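Local coordinates for AlgW protein (PDB 7CO3), which probably acts as a serine endopeptidase of the HtrA type, joining a trypsin-like protease domain to a PDZ domain that here binds a tripeptide, at residues L209-D214 and G372-P377; G147-T152 and L265-S270; L328-Q333 and N343-T348; T202-L207 and I255-P260. The protein carries 1 engineered substitution. All coordinates share one frame; numbering follows the deposited sequence.

Interactions 1 and 2 are buried, while interactions 3 and 4 are partly buried. Interaction 2 sets a helix against the end of a strand of the first protease barrel. Interaction 4 lies in the second barrel, beside a second subunit. The two are joined along the chain, since strand 256-260 runs directly into helix 261-274. Interaction 3 belongs to the PDZ domain. Interaction 1 bridges the two parts. Glu151, from the 147-152 segment of interaction 2, binds its Thr211 and Arg374, and its Tyr212 packs on Asn343 of interaction 3. Interaction 1 has an arginine under a phenol oxygen, interaction 2 a valine against polar groups, interaction 3 an aliphatic pair and an amide oxygen against methylene carbons, and interaction 4 a methyl on a ring.

Interaction 1. Residues L209-D214 and G372-P377; sequences LNTYED and GLRPPP
Tyr212 and Arg374 meet where the protease and PDZ parts of this HtrA-type chain come together. The loop holding 209-214 probably corresponds to loop L3 of HtrA proteases. Arg374 directly follows strand 366-373 of the PDZ sheet. The tight part is small. Tyr212 OH sits over one face of the Arg374 guanidinium, displaced toward its rim, and lies 3.2 Å from Arg374 CZ. The ring and guanidinium planes are 54° apart. The oxygen lies above the group, and the N-H angles are too poor for a hydrogen bond to NE or NH2. The two side chains arrive from opposite directions. Arg374, with CG anti to its backbone N (chi1 173°), is extended to CD, which brings the guanidinium to the loop; the bend at chi3 then turns the group. Its NH1 makes a salt bridge with Glu151, and NH2 a weak hydrogen bond with the backbone of the bound peptide. Glu151 also takes a hydrogen bond from Thr211, which ties the loop to the same carboxylate. Contact thins out at Thr211, whose CG2 is 3.9 Å from Arg374 NH1. The same methyl covers a face of the Tyr212 ring. Beyond Arg374 the chain is exposed, and Pro375 and Pro376 do not touch the loop. The CA atoms of Thr211 and Pro377 remain 9.4 Å apart. Inside the loop, Asn210 N donates to Glu213 OE2 at 2.8 Å.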
# COMPACT_ATOMS: atom_id res chain seq x y z
N LEU B 209 -18.34 -1.49 13.15
CA LEU B 209 -17.68 -2.76 13.45
C LEU B 209 -17.95 -3.24 14.87
O LEU B 209 -18.26 -4.42 15.07
CB LEU B 209 -16.18 -2.63 13.24
CG LEU B 209 -15.83 -2.22 11.80
CD1 LEU B 209 -14.34 -2.03 11.63
CD2 LEU B 209 -16.35 -3.27 10.85
N ASN B 210 -17.81 -2.35 15.86
CA ASN B 210 -17.98 -2.72 17.26
C ASN B 210 -18.92 -1.73 17.92
O ASN B 210 -19.15 -0.62 17.42
CB ASN B 210 -16.64 -2.75 18.00
CG ASN B 210 -15.69 -3.78 17.44
OD1 ASN B 210 -16.09 -4.89 17.10
ND2 ASN B 210 -14.42 -3.41 17.34
N THR B 211 -19.48 -2.13 19.06
CA THR B 211 -20.38 -1.23 19.79
C THR B 211 -19.63 0.00 20.30
O THR B 211 -20.10 1.13 20.14
CB THR B 211 -21.07 -1.97 20.94
OG1 THR B 211 -21.96 -2.94 20.40
CG2 THR B 211 -21.88 -0.99 21.78
N TYR B 212 -18.45 -0.19 20.88
CA TYR B 212 -17.63 0.90 21.40
C TYR B 212 -16.40 1.09 20.50
O TYR B 212 -15.43 0.35 20.62
CB TYR B 212 -17.24 0.62 22.84
CG TYR B 212 -18.45 0.32 23.73
CD1 TYR B 212 -19.26 1.34 24.20
CD2 TYR B 212 -18.75 -0.99 24.13
CE1 TYR B 212 -20.36 1.08 25.02
CE2 TYR B 212 -19.84 -1.26 24.96
CZ TYR B 212 -20.64 -0.22 25.40
OH TYR B 212 -21.73 -0.46 26.20
N GLU B 213 -16.45 2.09 19.63
CA GLU B 213 -15.43 2.34 18.61
C GLU B 213 -14.73 3.66 18.88
O GLU B 213 -15.39 4.67 19.17
CB GLU B 213 -16.04 2.40 17.22
CG GLU B 213 -16.74 1.16 16.81
CD GLU B 213 -17.18 1.20 15.36
OE1 GLU B 213 -17.48 2.31 14.87
OE2 GLU B 213 -17.23 0.13 14.72
N ASP B 214 -13.42 3.66 18.71
CA ASP B 214 -12.61 4.87 18.79
C ASP B 214 -11.33 4.69 17.96
O ASP B 214 -10.23 5.02 18.39
CB ASP B 214 -12.30 5.20 20.25
CG ASP B 214 -11.85 6.64 20.44
OD1 ASP B 214 -12.16 7.47 19.56
OD2 ASP B 214 -11.22 6.93 21.48
N GLY B 372 -28.90 -1.82 35.51
CA GLY B 372 -28.62 -3.22 35.33
C GLY B 372 -27.19 -3.48 34.81
O GLY B 372 -26.43 -2.56 34.53
N LEU B 373 -26.85 -4.77 34.71
CA LEU B 373 -25.65 -5.26 34.03
C LEU B 373 -25.95 -5.52 32.56
O LEU B 373 -26.97 -6.14 32.22
CB LEU B 373 -25.17 -6.58 34.65
CG LEU B 373 -24.15 -7.47 33.89
CD1 LEU B 373 -23.10 -8.07 34.82
CD2 LEU B 373 -24.77 -8.62 33.08
N ARG B 374 -24.99 -5.07 31.64
CA ARG B 374 -25.30 -5.36 30.25
C ARG B 374 -24.96 -6.81 29.93
O ARG B 374 -23.87 -7.27 30.29
CB ARG B 374 -24.55 -4.43 29.31
CG ARG B 374 -24.72 -4.79 27.87
CD ARG B 374 -24.02 -3.80 26.87
NE ARG B 374 -24.33 -2.39 26.70
CZ ARG B 374 -24.51 -1.85 25.52
NH1 ARG B 374 -24.31 -2.58 24.44
NH2 ARG B 374 -24.84 -0.56 25.39
N PRO B 375 -25.87 -7.56 29.32
CA PRO B 375 -25.64 -8.99 29.09
C PRO B 375 -24.49 -9.18 28.12
O PRO B 375 -23.83 -8.21 27.73
CB PRO B 375 -26.96 -9.46 28.48
CG PRO B 375 -27.41 -8.26 27.72
CD PRO B 375 -27.10 -7.11 28.63
N PRO B 376 -24.18 -10.42 27.73
CA PRO B 376 -23.45 -10.60 26.48
C PRO B 376 -24.31 -10.15 25.33
O PRO B 376 -25.55 -10.30 25.35
CB PRO B 376 -23.21 -12.13 26.44
CG PRO B 376 -23.46 -12.61 27.85
CD PRO B 376 -24.49 -11.70 28.39
N PRO B 377 -23.72 -9.53 24.28
CA PRO B 377 -24.51 -8.89 23.23
C PRO B 377 -25.49 -9.85 22.55
O PRO B 377 -25.18 -11.04 22.47
CB PRO B 377 -23.45 -8.40 22.24
CG PRO B 377 -22.28 -9.31 22.47
CD PRO B 377 -22.28 -9.55 23.95

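Interaction 2. Residues G147-T152 and L265-S270; sequences GSDPET and LEVMQS
Val267 touches both Asp149 and Thr152, and so joins the two ends of a tight turn to a helix. The setting is the trypsin-like double barrel. Strand 140-149 belongs to the six-stranded barrel and ends at this turn, while helix 261-274 follows strand 256-260 of the other sheet. The van der Waals contacts all come from the two methyls of Val267. CG2 lies 3.8 Å from Asp149 OD2 and also 3.8 Å from Thr152 OG1, so it rests against the place where these two oxygens meet. The Val267 side chain crosses that of Asp149 at about a right angle, and it slides past Thr152 in the opposite direction. Leu154 of the next strand also packs against Val267.

The hydrogen bonds lie within the turn and none crosses to the helix. Thr152 OG1 donates to Asp149 OD2 over 2.6 Å, arriving from above the carboxylate plane, 39° out of it. Thr152 OG1 stands between its backbone N and carbonyl carbon (chi1 63°), which turns it toward the aspartate. The backbone repeats the link, with Thr152 N donating to Asp149 O over 3.1 Å. The intervening Pro150 and Glu151 have the backbone angles of a type I turn.

Asp149 OD2, which already accepts from Thr152 OG1, also makes a salt bridge with Arg279. It gives the buried carboxylate a positive partner and probably keeps it ionised. On the apolar side, Asp149 CB approaches Val267 CG1 to 4.1 Å.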
# COMPACT_ATOMS: atom_id res chain seq x y z
N GLY B 147 -10.44 -13.65 29.70
CA GLY B 147 -11.79 -13.23 29.40
C GLY B 147 -11.72 -12.48 28.10
O GLY B 147 -10.64 -12.21 27.57
N SER B 148 -12.89 -12.12 27.59
CA SER B 148 -12.99 -11.52 26.28
C SER B 148 -14.07 -10.47 26.36
O SER B 148 -14.86 -10.46 27.30
CB SER B 148 -13.25 -12.61 25.21
OG SER B 148 -14.48 -13.25 25.44
N ASP B 149 -14.08 -9.56 25.39
CA ASP B 149 -14.99 -8.42 25.38
C ASP B 149 -15.46 -8.15 23.96
O ASP B 149 -14.93 -7.28 23.26
CB ASP B 149 -14.37 -7.17 26.01
CG ASP B 149 -15.33 -5.96 26.01
OD1 ASP B 149 -16.54 -6.14 26.25
OD2 ASP B 149 -14.89 -4.82 25.78
N PRO B 150 -16.47 -8.88 23.51
CA PRO B 150 -16.95 -8.71 22.14
C PRO B 150 -17.35 -7.30 21.79
O PRO B 150 -17.34 -6.95 20.61
CB PRO B 150 -18.16 -9.65 22.10
CG PRO B 150 -17.83 -10.72 23.11
CD PRO B 150 -17.09 -10.03 24.20
N GLU B 151 -17.74 -6.46 22.74
CA GLU B 151 -18.27 -5.18 22.31
C GLU B 151 -17.16 -4.18 22.03
O GLU B 151 -17.44 -3.11 21.50
CB GLU B 151 -19.29 -4.66 23.31
CG GLU B 151 -20.37 -5.71 23.61
CD GLU B 151 -21.75 -5.11 23.86
OE1 GLU B 151 -22.22 -4.30 23.03
OE2 GLU B 151 -22.38 -5.47 24.88
N THR B 152 -15.91 -4.50 22.38
CA THR B 152 -14.78 -3.73 21.86
C THR B 152 -13.88 -4.55 20.94
O THR B 152 -12.84 -4.05 20.54
CB THR B 152 -13.92 -3.16 22.98
OG1 THR B 152 -13.37 -4.25 23.73
CG2 THR B 152 -14.73 -2.25 23.91
N LEU B 265 -6.35 -0.62 27.35
CA LEU B 265 -5.82 -0.84 28.70
C LEU B 265 -6.95 -0.94 29.73
O LEU B 265 -6.89 -1.78 30.64
CB LEU B 265 -4.83 0.25 29.08
CG LEU B 265 -3.54 0.35 28.28
CD1 LEU B 265 -2.56 1.35 28.88
CD2 LEU B 265 -2.94 -1.02 28.21
N GLU B 266 -7.97 -0.09 29.61
CA GLU B 266 -9.17 -0.18 30.46
C GLU B 266 -9.74 -1.59 30.42
O GLU B 266 -9.77 -2.29 31.45
CB GLU B 266 -10.25 0.78 29.97
CG GLU B 266 -10.20 2.22 30.44
CD GLU B 266 -11.06 3.10 29.53
OE1 GLU B 266 -12.27 2.82 29.41
OE2 GLU B 266 -10.51 4.03 28.91
N VAL B 267 -10.20 -2.00 29.23
CA VAL B 267 -10.72 -3.34 28.98
C VAL B 267 -9.82 -4.41 29.58
O VAL B 267 -10.29 -5.28 30.31
CB VAL B 267 -10.90 -3.54 27.46
CG1 VAL B 267 -11.12 -5.02 27.13
CG2 VAL B 267 -12.03 -2.66 26.95
N MET B 268 -8.51 -4.35 29.29
CA MET B 268 -7.59 -5.37 29.79
C MET B 268 -7.59 -5.44 31.32
O MET B 268 -7.62 -6.52 31.90
CB MET B 268 -6.16 -5.08 29.34
CG MET B 268 -5.19 -6.16 29.73
SD MET B 268 -3.50 -5.66 29.46
CE MET B 268 -3.53 -3.99 30.07
N GLN B 269 -7.52 -4.28 31.97
CA GLN B 269 -7.48 -4.23 33.43
C GLN B 269 -8.73 -4.85 34.04
O GLN B 269 -8.64 -5.67 34.96
CB GLN B 269 -7.25 -2.79 33.89
CG GLN B 269 -5.77 -2.37 33.68
CD GLN B 269 -5.51 -0.87 33.49
OE1 GLN B 269 -4.39 -0.49 33.11
NE2 GLN B 269 -6.50 -0.03 33.77
N SER B 270 -9.91 -4.52 33.49
CA SER B 270 -11.14 -5.06 34.05
C SER B 270 -11.30 -6.55 33.79
O SER B 270 -11.89 -7.26 34.61
CB SER B 270 -12.35 -4.32 33.53
OG SER B 270 -13.39 -4.46 34.47

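Interaction 3. Residues L328-Q333 and N343-T348; sequences LTIDKQ and NQVART
Gln333 and Gln344 meet at the outer end of a strand-helix contact in the PDZ domain, with Ile330 and Val345 beside them. A type I' turn from Ile330 to Gln333 closes a short hairpin, in which Ile330 N donates to Gln333 O and Gln333 N to Ile330 O. Helix 338-346 lies across from it. CB, CG, CD and NE2 of Gln333 all lie near one atom, OE1 of Gln344. CB is 3.3 Å from Gln344 OE1. CG follows at 3.6 Å from the same oxygen. The chain then bends at chi2 (-97°), so CD stays close at 4.1 Å from Gln344 OE1. At the tip, Gln333 NE2 is 3.7 Å from Gln344 OE1, and no hydrogen bond is formed. The side chains cross at about a right angle, with the amide planes 52° apart. Gln344 reaches this point with its chain extended beyond CG.

Deeper in, the meeting is aliphatic. Ile330 CD1 presses on Val345 CG2 at 3.3 Å, tighter than usual for two carbons. Ile330 also packs on Ile356 of strand 353-358. Val345 also touches an aromatic side chain of the bound peptide, so this pair lies next to the peptide site. Past the helix, Thr348 OG1 donates to Val345 O. With no hydrogen bond across, the contact rests on shape: an apolar pair inside and an amide oxygen on glutamine methylenes at the more exposed side.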
# COMPACT_ATOMS: atom_id res chain seq x y z
N LEU B 328 -33.80 14.40 28.23
CA LEU B 328 -33.06 15.57 28.66
C LEU B 328 -31.81 15.18 29.45
O LEU B 328 -30.73 15.70 29.19
CB LEU B 328 -33.96 16.46 29.53
CG LEU B 328 -35.06 17.29 28.88
CD1 LEU B 328 -36.40 16.62 29.11
CD2 LEU B 328 -35.07 18.74 29.33
N THR B 329 -31.95 14.23 30.36
CA THR B 329 -31.02 14.09 31.47
C THR B 329 -31.01 12.64 31.91
O THR B 329 -32.06 12.03 32.09
CB THR B 329 -31.46 15.04 32.62
OG1 THR B 329 -31.03 16.39 32.35
CG2 THR B 329 -30.92 14.58 33.94
N ILE B 330 -29.81 12.07 32.08
CA ILE B 330 -29.63 10.74 32.66
C ILE B 330 -28.52 10.84 33.70
O ILE B 330 -27.41 11.30 33.39
CB ILE B 330 -29.31 9.65 31.61
CG1 ILE B 330 -28.84 8.33 32.24
CG2 ILE B 330 -28.41 10.14 30.51
CD1 ILE B 330 -28.90 7.17 31.26
N ASP B 331 -28.82 10.40 34.93
CA ASP B 331 -27.93 10.56 36.08
C ASP B 331 -27.52 12.02 36.22
O ASP B 331 -26.37 12.35 36.51
CB ASP B 331 -26.72 9.61 35.97
CG ASP B 331 -25.75 9.76 37.12
OD1 ASP B 331 -26.19 9.58 38.27
OD2 ASP B 331 -24.55 10.06 36.86
N LYS B 332 -28.47 12.90 35.93
CA LYS B 332 -28.32 14.35 36.05
C LYS B 332 -27.51 14.98 34.93
O LYS B 332 -27.54 16.20 34.77
CB LYS B 332 -27.70 14.75 37.38
CG LYS B 332 -28.53 14.33 38.55
CD LYS B 332 -29.98 14.29 38.08
CE LYS B 332 -30.93 14.71 39.12
NZ LYS B 332 -31.15 13.32 39.76
N GLN B 333 -26.77 14.16 34.16
CA GLN B 333 -25.97 14.68 33.06
C GLN B 333 -26.78 14.65 31.77
O GLN B 333 -27.26 13.59 31.35
CB GLN B 333 -24.67 13.90 32.89
CG GLN B 333 -23.72 14.01 34.07
CD GLN B 333 -22.67 15.07 33.86
OE1 GLN B 333 -22.84 16.22 34.28
NE2 GLN B 333 -21.53 14.69 33.27
N ASN B 343 -21.32 6.01 26.58
CA ASN B 343 -20.12 5.85 27.39
C ASN B 343 -20.44 6.09 28.85
O ASN B 343 -20.24 5.21 29.69
CB ASN B 343 -19.02 6.76 26.87
CG ASN B 343 -18.49 6.30 25.51
OD1 ASN B 343 -18.61 5.12 25.17
ND2 ASN B 343 -17.95 7.23 24.74
N GLN B 344 -21.02 7.26 29.16
CA GLN B 344 -21.43 7.59 30.52
C GLN B 344 -22.23 6.46 31.14
O GLN B 344 -21.86 5.93 32.20
CB GLN B 344 -22.22 8.91 30.52
CG GLN B 344 -21.36 10.15 30.18
CD GLN B 344 -22.08 11.48 30.42
OE1 GLN B 344 -22.71 11.69 31.46
NE2 GLN B 344 -22.00 12.38 29.45
N VAL B 345 -23.29 6.02 30.48
CA VAL B 345 -24.07 4.91 31.02
C VAL B 345 -23.19 3.68 31.19
O VAL B 345 -23.32 2.93 32.15
CB VAL B 345 -25.28 4.61 30.13
CG1 VAL B 345 -26.09 3.44 30.71
CG2 VAL B 345 -26.11 5.84 29.98
N ALA B 346 -22.27 3.46 30.24
CA ALA B 346 -21.38 2.31 30.34
C ALA B 346 -20.55 2.39 31.62
O ALA B 346 -20.41 1.39 32.33
CB ALA B 346 -20.48 2.22 29.11
N ARG B 347 -20.03 3.57 31.93
CA ARG B 347 -19.22 3.77 33.13
C ARG B 347 -20.12 4.12 34.32
O ARG B 347 -20.01 5.19 34.92
CB ARG B 347 -18.17 4.85 32.90
CG ARG B 347 -18.59 5.94 31.91
CD ARG B 347 -17.55 7.02 31.64
NE ARG B 347 -16.18 6.51 31.56
CZ ARG B 347 -15.63 5.92 30.50
NH1 ARG B 347 -14.38 5.50 30.58
NH2 ARG B 347 -16.31 5.76 29.37
N THR B 348 -21.06 3.21 34.61
CA THR B 348 -21.88 3.24 35.82
C THR B 348 -21.95 1.84 36.41
O THR B 348 -21.63 0.84 35.75
CB THR B 348 -23.32 3.72 35.60
OG1 THR B 348 -24.08 2.67 34.98
CG2 THR B 348 -23.41 5.01 34.76

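Interaction 4. Residues T202-L207 and I255-P260; sequences TGRNQL and IGFAIP
Arg204 and Phe257 are the residues whose backbones come nearest, with CA atoms 8.3 Å apart, too far for direct strand pairing. The setting is the second barrel of the trypsin-like fold. Strand 215-218 pairs with both strands 193-204 and 256-260, so they flank it. Gly203 and Arg204 both face Phe215 and form a G1 beta bulge, in which Gly203 takes a positive phi of 74°. The chain then leaves the sheet through Asn205 and Gln206, and Leu207 turns back toward strand 256-260.

Leu207 and Phe257 approach from opposite directions. The Leu207 CD1 methyl stands over the centre of one face of the Phe257 ring, 3.5 Å from its centroid and 10° off the normal. This is a CH-pi contact. Arg204 adds only its aliphatic part, with CG 4.4 Å from Phe257 CE1. Its polar end works elsewhere. NE is hydrogen-bonded to Gln217 of strand 215-218, and NH2 to the backbone O of Gln192 of the second subunit. Val190 of that subunit packs on both Leu207 and Phe257, so the methyl-on-ring pair is part of the subunit contact. The methyl is nearly centred: Leu207 CD1 lies 3.5 Å from Phe257 CE1 and 3.9 Å from Phe257 CE2.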
# COMPACT_ATOMS: atom_id res chain seq x y z
N THR B 202 -7.79 9.82 13.60
CA THR B 202 -8.09 9.24 14.89
C THR B 202 -9.57 9.42 15.20
O THR B 202 -10.28 10.19 14.56
CB THR B 202 -7.22 9.85 16.02
OG1 THR B 202 -7.65 11.20 16.25
CG2 THR B 202 -5.74 9.88 15.65
N GLY B 203 -10.04 8.67 16.20
CA GLY B 203 -11.41 8.81 16.67
C GLY B 203 -12.44 8.22 15.74
O GLY B 203 -13.58 8.71 15.72
N ARG B 204 -12.08 7.19 14.96
CA ARG B 204 -13.03 6.64 13.98
C ARG B 204 -14.06 5.78 14.71
O ARG B 204 -13.82 4.62 15.08
CB ARG B 204 -12.30 5.83 12.91
CG ARG B 204 -11.52 6.71 11.96
CD ARG B 204 -12.41 7.39 10.94
NE ARG B 204 -11.64 7.74 9.76
CZ ARG B 204 -11.42 8.97 9.32
NH1 ARG B 204 -11.89 10.02 9.96
NH2 ARG B 204 -10.68 9.15 8.22
N ASN B 205 -15.20 6.39 14.96
CA ASN B 205 -16.43 5.69 15.24
C ASN B 205 -17.26 5.85 13.98
O ASN B 205 -16.83 6.50 13.02
CB ASN B 205 -17.09 6.26 16.50
CG ASN B 205 -17.03 7.77 16.54
OD1 ASN B 205 -17.55 8.44 15.65
ND2 ASN B 205 -16.36 8.33 17.55
N GLN B 206 -18.44 5.24 13.96
CA GLN B 206 -19.34 5.23 12.81
C GLN B 206 -18.85 4.23 11.77
O GLN B 206 -19.38 4.21 10.65
CB GLN B 206 -19.54 6.60 12.15
CG GLN B 206 -19.83 7.73 13.14
CD GLN B 206 -20.12 9.08 12.48
OE1 GLN B 206 -19.29 9.63 11.75
NE2 GLN B 206 -21.30 9.62 12.76
N LEU B 207 -17.85 3.39 12.10
CA LEU B 207 -17.42 2.32 11.19
C LEU B 207 -18.40 1.16 11.20
O LEU B 207 -18.43 0.37 10.25
CB LEU B 207 -16.03 1.82 11.60
CG LEU B 207 -14.86 2.77 11.37
CD1 LEU B 207 -13.58 1.98 11.45
CD2 LEU B 207 -15.01 3.42 10.04
N ILE B 255 -6.07 1.41 4.20
CA ILE B 255 -7.10 1.91 5.13
C ILE B 255 -7.24 0.85 6.23
O ILE B 255 -8.04 -0.08 6.13
CB ILE B 255 -8.43 2.17 4.41
CG1 ILE B 255 -8.27 3.06 3.17
CG2 ILE B 255 -9.51 2.74 5.42
CD1 ILE B 255 -7.79 4.39 3.44
N GLY B 256 -6.47 0.96 7.31
CA GLY B 256 -6.56 0.02 8.42
C GLY B 256 -6.90 0.71 9.74
O GLY B 256 -6.70 1.90 9.88
N PHE B 257 -7.32 -0.08 10.75
CA PHE B 257 -7.93 0.46 11.97
C PHE B 257 -7.37 -0.24 13.19
O PHE B 257 -7.33 -1.48 13.23
CB PHE B 257 -9.44 0.30 11.92
CG PHE B 257 -10.06 0.99 10.77
CD1 PHE B 257 -10.15 2.38 10.75
CD2 PHE B 257 -10.54 0.26 9.67
CE1 PHE B 257 -10.75 3.04 9.70
CE2 PHE B 257 -11.11 0.93 8.60
CZ PHE B 257 -11.20 2.31 8.61
N ALA B 258 -6.92 0.54 14.18
CA ALA B 258 -6.36 0.00 15.40
C ALA B 258 -7.15 0.53 16.61
O ALA B 258 -7.56 1.69 16.61
CB ALA B 258 -4.86 0.35 15.53
N ILE B 259 -7.36 -0.32 17.61
CA ILE B 259 -8.00 0.09 18.87
C ILE B 259 -6.99 0.86 19.71
O ILE B 259 -5.94 0.32 20.04
CB ILE B 259 -8.55 -1.12 19.62
CG1 ILE B 259 -9.59 -1.83 18.76
CG2 ILE B 259 -9.15 -0.69 20.98
CD1 ILE B 259 -9.90 -3.29 19.20
N PRO B 260 -7.28 2.11 20.09
CA PRO B 260 -6.31 2.91 20.85
C PRO B 260 -5.95 2.28 22.20
O PRO B 260 -6.77 1.62 22.84
CB PRO B 260 -7.06 4.24 21.08
CG PRO B 260 -8.18 4.23 20.22
CD PRO B 260 -8.58 2.78 19.98